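Local coordinates for CRISPR-associated protein, Cse2 family (Thermobifida fusca, PDB 4H79), which probably binds nucleic acid as the CasB (Cse2) subunit of the CRISPR Cascade complex, at residues 80-94 with 168-180. Numbering follows the deposited sequence.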
loop_
_atom_site.group_PDB
_atom_site.type_symbol
_atom_site.label_atom_id
_atom_site.label_comp_id
_atom_site.label_asym_id
_atom_site.label_seq_id
_atom_site.Cartn_x
_atom_site.Cartn_y
_atom_site.Cartn_z
ATOM N N ASP A 80 -8.280 13.042 -11.703
ATOM C CA ASP A 80 -7.097 12.694 -10.922
ATOM C C ASP A 80 -7.351 12.680 -9.391
ATOM O O ASP A 80 -6.718 11.863 -8.648
ATOM C CB ASP A 80 -5.902 13.554 -11.321
ATOM C CG ASP A 80 -5.145 12.998 -12.604
ATOM O OD1 ASP A 80 -5.620 12.061 -13.297
ATOM O OD2 ASP A 80 -4.053 13.500 -12.922
ATOM N N MET A 81 -8.282 13.531 -8.918
ATOM C CA MET A 81 -8.636 13.511 -7.494
ATOM C C MET A 81 -9.238 12.163 -7.120
ATOM O O MET A 81 -8.898 11.618 -6.073
ATOM C CB MET A 81 -9.577 14.683 -7.078
ATOM C CG MET A 81 -9.872 14.744 -5.576
ATOM S SD MET A 81 -8.384 14.476 -4.558
ATOM C CE MET A 81 -7.750 16.147 -4.416
ATOM N N GLU A 82 -10.117 11.625 -7.980
ATOM C CA GLU A 82 -10.784 10.336 -7.724
ATOM C C GLU A 82 -9.775 9.207 -7.644
ATOM O O GLU A 82 -9.985 8.250 -6.876
ATOM C CB GLU A 82 -11.722 10.001 -8.877
ATOM C CG GLU A 82 -13.065 9.366 -8.541
ATOM C CD GLU A 82 -14.141 9.741 -9.569
ATOM O OE1 GLU A 82 -13.860 10.557 -10.486
ATOM O OE2 GLU A 82 -15.278 9.230 -9.457
ATOM N N VAL A 83 -8.741 9.273 -8.499
ATOM C CA VAL A 83 -7.703 8.248 -8.536
ATOM C C VAL A 83 -6.862 8.364 -7.248
ATOM O O VAL A 83 -6.559 7.362 -6.627
ATOM C CB VAL A 83 -6.838 8.310 -9.808
ATOM C CG1 VAL A 83 -5.669 7.351 -9.696
ATOM C CG2 VAL A 83 -7.684 7.966 -11.049
ATOM N N ALA A 84 -6.503 9.587 -6.848
ATOM C CA ALA A 84 -5.750 9.810 -5.605
ATOM C C ALA A 84 -6.511 9.325 -4.387
ATOM O O ALA A 84 -5.923 8.691 -3.497
ATOM C CB ALA A 84 -5.424 11.283 -5.455
ATOM N N GLU A 85 -7.820 9.620 -4.336
ATOM C CA GLU A 85 -8.672 9.122 -3.231
ATOM C C GLU A 85 -8.731 7.590 -3.231
ATOM O O GLU A 85 -8.595 6.922 -2.179
ATOM C CB GLU A 85 -10.083 9.662 -3.367
ATOM C CG GLU A 85 -10.234 11.128 -3.056
ATOM C CD GLU A 85 -11.664 11.612 -3.259
ATOM O OE1 GLU A 85 -12.463 11.006 -4.015
ATOM O OE2 GLU A 85 -12.019 12.638 -2.668
ATOM N N ASN A 86 -8.933 7.021 -4.418
ATOM C CA ASN A 86 -8.896 5.569 -4.548
ATOM C C ASN A 86 -7.538 4.916 -4.166
ATOM O O ASN A 86 -7.478 3.851 -3.498
ATOM C CB ASN A 86 -9.350 5.158 -5.953
ATOM C CG ASN A 86 -9.673 3.676 -6.032
ATOM O OD1 ASN A 86 -10.187 3.050 -5.064
ATOM N ND2 ASN A 86 -9.346 3.087 -7.169
ATOM N N SER A 87 -6.449 5.560 -4.554
ATOM C CA SER A 87 -5.113 5.096 -4.176
ATOM C C SER A 87 -4.912 5.095 -2.676
ATOM O O SER A 87 -4.355 4.123 -2.150
ATOM C CB SER A 87 -4.031 5.931 -4.857
ATOM O OG SER A 87 -4.180 5.855 -6.275
ATOM N N ALA A 88 -5.331 6.169 -2.000
ATOM C CA ALA A 88 -5.286 6.235 -0.519
ATOM C C ALA A 88 -6.164 5.161 0.097
ATOM O O ALA A 88 -5.772 4.474 1.081
ATOM C CB ALA A 88 -5.754 7.592 -0.002
ATOM N N HIS A 89 -7.342 4.985 -0.484
ATOM C CA HIS A 89 -8.283 3.949 0.022
ATOM C C HIS A 89 -7.689 2.536 -0.091
ATOM O O HIS A 89 -7.746 1.698 0.889
ATOM C CB HIS A 89 -9.585 4.046 -0.802
ATOM C CG HIS A 89 -10.623 3.034 -0.397
ATOM N ND1 HIS A 89 -10.753 2.617 0.884
ATOM C CD2 HIS A 89 -11.578 2.346 -1.133
ATOM C CE1 HIS A 89 -11.741 1.724 0.972
ATOM N NE2 HIS A 89 -12.258 1.558 -0.261
ATOM N N ILE A 90 -7.100 2.224 -1.268
ATOM C CA ILE A 90 -6.454 0.896 -1.442
ATOM C C ILE A 90 -5.283 0.712 -0.442
ATOM O O ILE A 90 -5.146 -0.362 0.196
ATOM C CB ILE A 90 -5.948 0.689 -2.910
ATOM C CG1 ILE A 90 -7.144 0.711 -3.874
ATOM C CG2 ILE A 90 -5.125 -0.601 -3.032
ATOM C CD1 ILE A 90 -6.766 0.895 -5.356
ATOM N N ALA A 91 -4.430 1.752 -0.338
ATOM C CA ALA A 91 -3.273 1.631 0.557
ATOM C C ALA A 91 -3.711 1.372 1.995
ATOM O O ALA A 91 -3.100 0.515 2.690
ATOM C CB ALA A 91 -2.384 2.873 0.477
ATOM N N LEU A 92 -4.677 2.160 2.493
ATOM C CA LEU A 92 -5.172 1.987 3.887
ATOM C C LEU A 92 -5.786 0.630 4.097
ATOM O O LEU A 92 -5.579 0.017 5.172
ATOM C CB LEU A 92 -6.232 3.049 4.232
ATOM C CG LEU A 92 -5.694 4.273 4.998
ATOM C CD1 LEU A 92 -5.205 3.925 6.407
ATOM C CD2 LEU A 92 -4.584 4.884 4.275
ATOM N N THR A 93 -6.540 0.156 3.089
ATOM C CA THR A 93 -7.205 -1.217 3.218
ATOM C C THR A 93 -6.132 -2.268 3.256
ATOM O O THR A 93 -6.180 -3.223 4.074
ATOM C CB THR A 93 -8.115 -1.446 1.981
ATOM O OG1 THR A 93 -9.125 -0.404 1.996
ATOM C CG2 THR A 93 -8.804 -2.824 2.055
ATOM N N LEU A 94 -5.123 -2.163 2.352
ATOM C CA LEU A 94 -4.003 -3.136 2.383
ATOM C C LEU A 94 -3.287 -3.092 3.743
ATOM O O LEU A 94 -2.950 -4.139 4.330
ATOM C CB LEU A 94 -2.969 -2.874 1.239
ATOM C CG LEU A 94 -3.517 -3.139 -0.175
ATOM C CD1 LEU A 94 -2.533 -2.651 -1.205
ATOM C CD2 LEU A 94 -3.777 -4.675 -0.356
ATOM N N GLY A 168 3.203 4.925 2.601
ATOM C CA GLY A 168 3.296 6.292 1.923
ATOM C C GLY A 168 3.841 6.126 0.510
ATOM O O GLY A 168 3.279 6.643 -0.494
ATOM N N LEU A 169 4.942 5.370 0.412
ATOM C CA LEU A 169 5.505 5.118 -0.919
ATOM C C LEU A 169 4.519 4.347 -1.806
ATOM O O LEU A 169 4.296 4.706 -2.986
ATOM C CB LEU A 169 6.840 4.398 -0.846
ATOM C CG LEU A 169 7.515 3.996 -2.166
ATOM C CD1 LEU A 169 7.713 5.202 -3.158
ATOM C CD2 LEU A 169 8.849 3.253 -1.914
ATOM N N LEU A 170 3.883 3.315 -1.215
ATOM C CA LEU A 170 2.966 2.510 -2.016
ATOM C C LEU A 170 1.782 3.346 -2.551
ATOM O O LEU A 170 1.381 3.178 -3.727
ATOM C CB LEU A 170 2.461 1.332 -1.208
ATOM C CG LEU A 170 1.681 0.293 -2.006
ATOM C CD1 LEU A 170 2.596 -0.439 -2.997
ATOM C CD2 LEU A 170 0.921 -0.657 -1.023
ATOM N N ALA A 171 1.243 4.252 -1.695
ATOM C CA ALA A 171 0.143 5.112 -2.096
ATOM C C ALA A 171 0.570 5.977 -3.282
ATOM O O ALA A 171 -0.192 6.125 -4.283
ATOM C CB ALA A 171 -0.351 5.981 -0.914
ATOM N N ASP A 172 1.773 6.558 -3.203
ATOM C CA ASP A 172 2.299 7.327 -4.340
ATOM C C ASP A 172 2.311 6.545 -5.645
ATOM O O ASP A 172 1.919 7.075 -6.717
ATOM C CB ASP A 172 3.690 7.873 -4.067
ATOM C CG ASP A 172 3.636 9.224 -3.336
ATOM O OD1 ASP A 172 2.538 9.847 -3.189
ATOM O OD2 ASP A 172 4.704 9.668 -2.899
ATOM N N GLN A 173 2.756 5.301 -5.539
ATOM C CA GLN A 173 2.958 4.440 -6.714
ATOM C C GLN A 173 1.585 4.018 -7.263
ATOM O O GLN A 173 1.392 4.014 -8.505
ATOM C CB GLN A 173 3.812 3.192 -6.331
ATOM C CG GLN A 173 5.245 3.557 -6.017
ATOM C CD GLN A 173 6.061 2.392 -5.638
ATOM O OE1 GLN A 173 5.557 1.413 -5.038
ATOM N NE2 GLN A 173 7.348 2.454 -5.973
ATOM N N LEU A 174 0.636 3.703 -6.350
ATOM C CA LEU A 174 -0.743 3.454 -6.732
ATOM C C LEU A 174 -1.296 4.643 -7.588
ATOM O O LEU A 174 -1.856 4.423 -8.669
ATOM C CB LEU A 174 -1.632 3.199 -5.517
ATOM C CG LEU A 174 -1.508 1.776 -4.924
ATOM C CD1 LEU A 174 -2.087 1.627 -3.526
ATOM C CD2 LEU A 174 -2.221 0.752 -5.802
ATOM N N TYR A 175 -1.133 5.888 -7.101
ATOM C CA TYR A 175 -1.531 7.087 -7.841
ATOM C C TYR A 175 -0.757 7.184 -9.169
ATOM O O TYR A 175 -1.354 7.385 -10.225
ATOM C CB TYR A 175 -1.360 8.357 -6.940
ATOM C CG TYR A 175 -1.734 9.640 -7.527
ATOM C CD1 TYR A 175 -3.009 9.826 -8.055
ATOM C CD2 TYR A 175 -0.835 10.757 -7.536
ATOM C CE1 TYR A 175 -3.387 11.051 -8.594
ATOM C CE2 TYR A 175 -1.223 11.953 -8.085
ATOM C CZ TYR A 175 -2.503 12.085 -8.572
ATOM O OH TYR A 175 -2.875 13.221 -9.090
ATOM N N GLN A 176 0.558 6.959 -9.129
ATOM C CA GLN A 176 1.406 7.056 -10.324
ATOM C C GLN A 176 0.968 6.100 -11.439
ATOM O O GLN A 176 1.213 6.368 -12.600
ATOM C CB GLN A 176 2.887 6.827 -9.963
ATOM C CG GLN A 176 3.864 7.055 -11.085
ATOM C CD GLN A 176 5.291 6.957 -10.620
ATOM O OE1 GLN A 176 5.551 6.502 -9.491
ATOM N NE2 GLN A 176 6.227 7.356 -11.483
ATOM N N PHE A 177 0.306 5.010 -11.064
ATOM C CA PHE A 177 -0.174 3.992 -11.993
ATOM C C PHE A 177 -1.205 4.493 -13.010
ATOM O O PHE A 177 -1.497 3.773 -13.963
ATOM C CB PHE A 177 -0.784 2.831 -11.194
ATOM C CG PHE A 177 -0.260 1.501 -11.592
ATOM C CD1 PHE A 177 -1.012 0.683 -12.417
ATOM C CD2 PHE A 177 0.993 1.078 -11.177
ATOM C CE1 PHE A 177 -0.523 -0.529 -12.817
ATOM C CE2 PHE A 177 1.518 -0.137 -11.600
ATOM C CZ PHE A 177 0.748 -0.941 -12.418
ATOM N N ARG A 178 -1.745 5.703 -12.853
ATOM C CA ARG A 178 -2.923 6.106 -13.683
ATOM C C ARG A 178 -2.601 6.259 -15.126
ATOM O O ARG A 178 -3.542 6.261 -15.931
ATOM C CB ARG A 178 -3.498 7.480 -13.380
ATOM C CG ARG A 178 -3.245 8.086 -12.075
ATOM C CD ARG A 178 -3.188 9.593 -12.263
ATOM N NE ARG A 178 -1.944 10.015 -11.632
ATOM C CZ ARG A 178 -1.439 11.214 -11.772
ATOM N NH1 ARG A 178 -2.070 12.018 -12.506
ATOM N NH2 ARG A 178 -0.301 11.561 -11.207
ATOM N N THR A 179 -1.314 6.490 -15.453
ATOM C CA THR A 179 -0.875 6.706 -16.878
ATOM C C THR A 179 0.002 5.524 -17.310
ATOM O O THR A 179 0.650 4.884 -16.462
ATOM C CB THR A 179 -0.110 8.057 -17.091
ATOM O OG1 THR A 179 1.200 7.990 -16.487
ATOM C CG2 THR A 179 -0.947 9.348 -16.580
ATOM N N PRO A 180 0.040 5.206 -18.613
ATOM C CA PRO A 180 0.929 4.089 -19.019
ATOM C C PRO A 180 2.388 4.363 -18.645
ATOM O O PRO A 180 3.113 3.466 -18.184
ATOM C CB PRO A 180 0.772 4.044 -20.550
ATOM C CG PRO A 180 -0.542 4.713 -20.800
ATOM C CD PRO A 180 -0.700 5.781 -19.760
#
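Y175 enters helix 80-94 as a knob among D80, V83, A84 and S87. With CG anti to the backbone N (chi1 -179°), its ring swings across to the neighbouring helix, where CE1 lies 3.7 Å from A84 CB. V83 CG1 and the carbonyl oxygen of D80 both sit at the ring edge, the latter 3.4 Å from CE1. The backbones come nearest at S87 and L174, with CA atoms 5.3 Å apart and their CB atoms in contact. The S87 hydroxyl turns back to its own helix and donates to V83 O (2.8 Å), rising above that carbonyl's plane and sharing it with S87 N, so this buried polar group is satisfied locally. Beyond it, L174 CD1 reaches I90 CG2, and the small A91 and A171 meet with CB atoms 4.0 Å apart. In contrast to this tightly packed, buried seam, the solvent side, in the turn that leads on to T179, is partly exposed and charged. There R178 lays its guanidinium over one face of the Y175 ring, and NH1 forms a salt bridge with D80 OD2, short at 2.5 Å, although the exact placing of the arginine side chain is less certain. An alanine in place of R178 would probably leave D80 without this countercharge and uncover that face of the tyrosine. Y144 of helix 144-160 touches V83, while W16 of helix 16-33 packs on A84. The result is a roughly antiparallel helix pair, its axes 8.4 Å apart at 141°, locked by one knob-into-hole within the all-helical core of this Cse2-family protein.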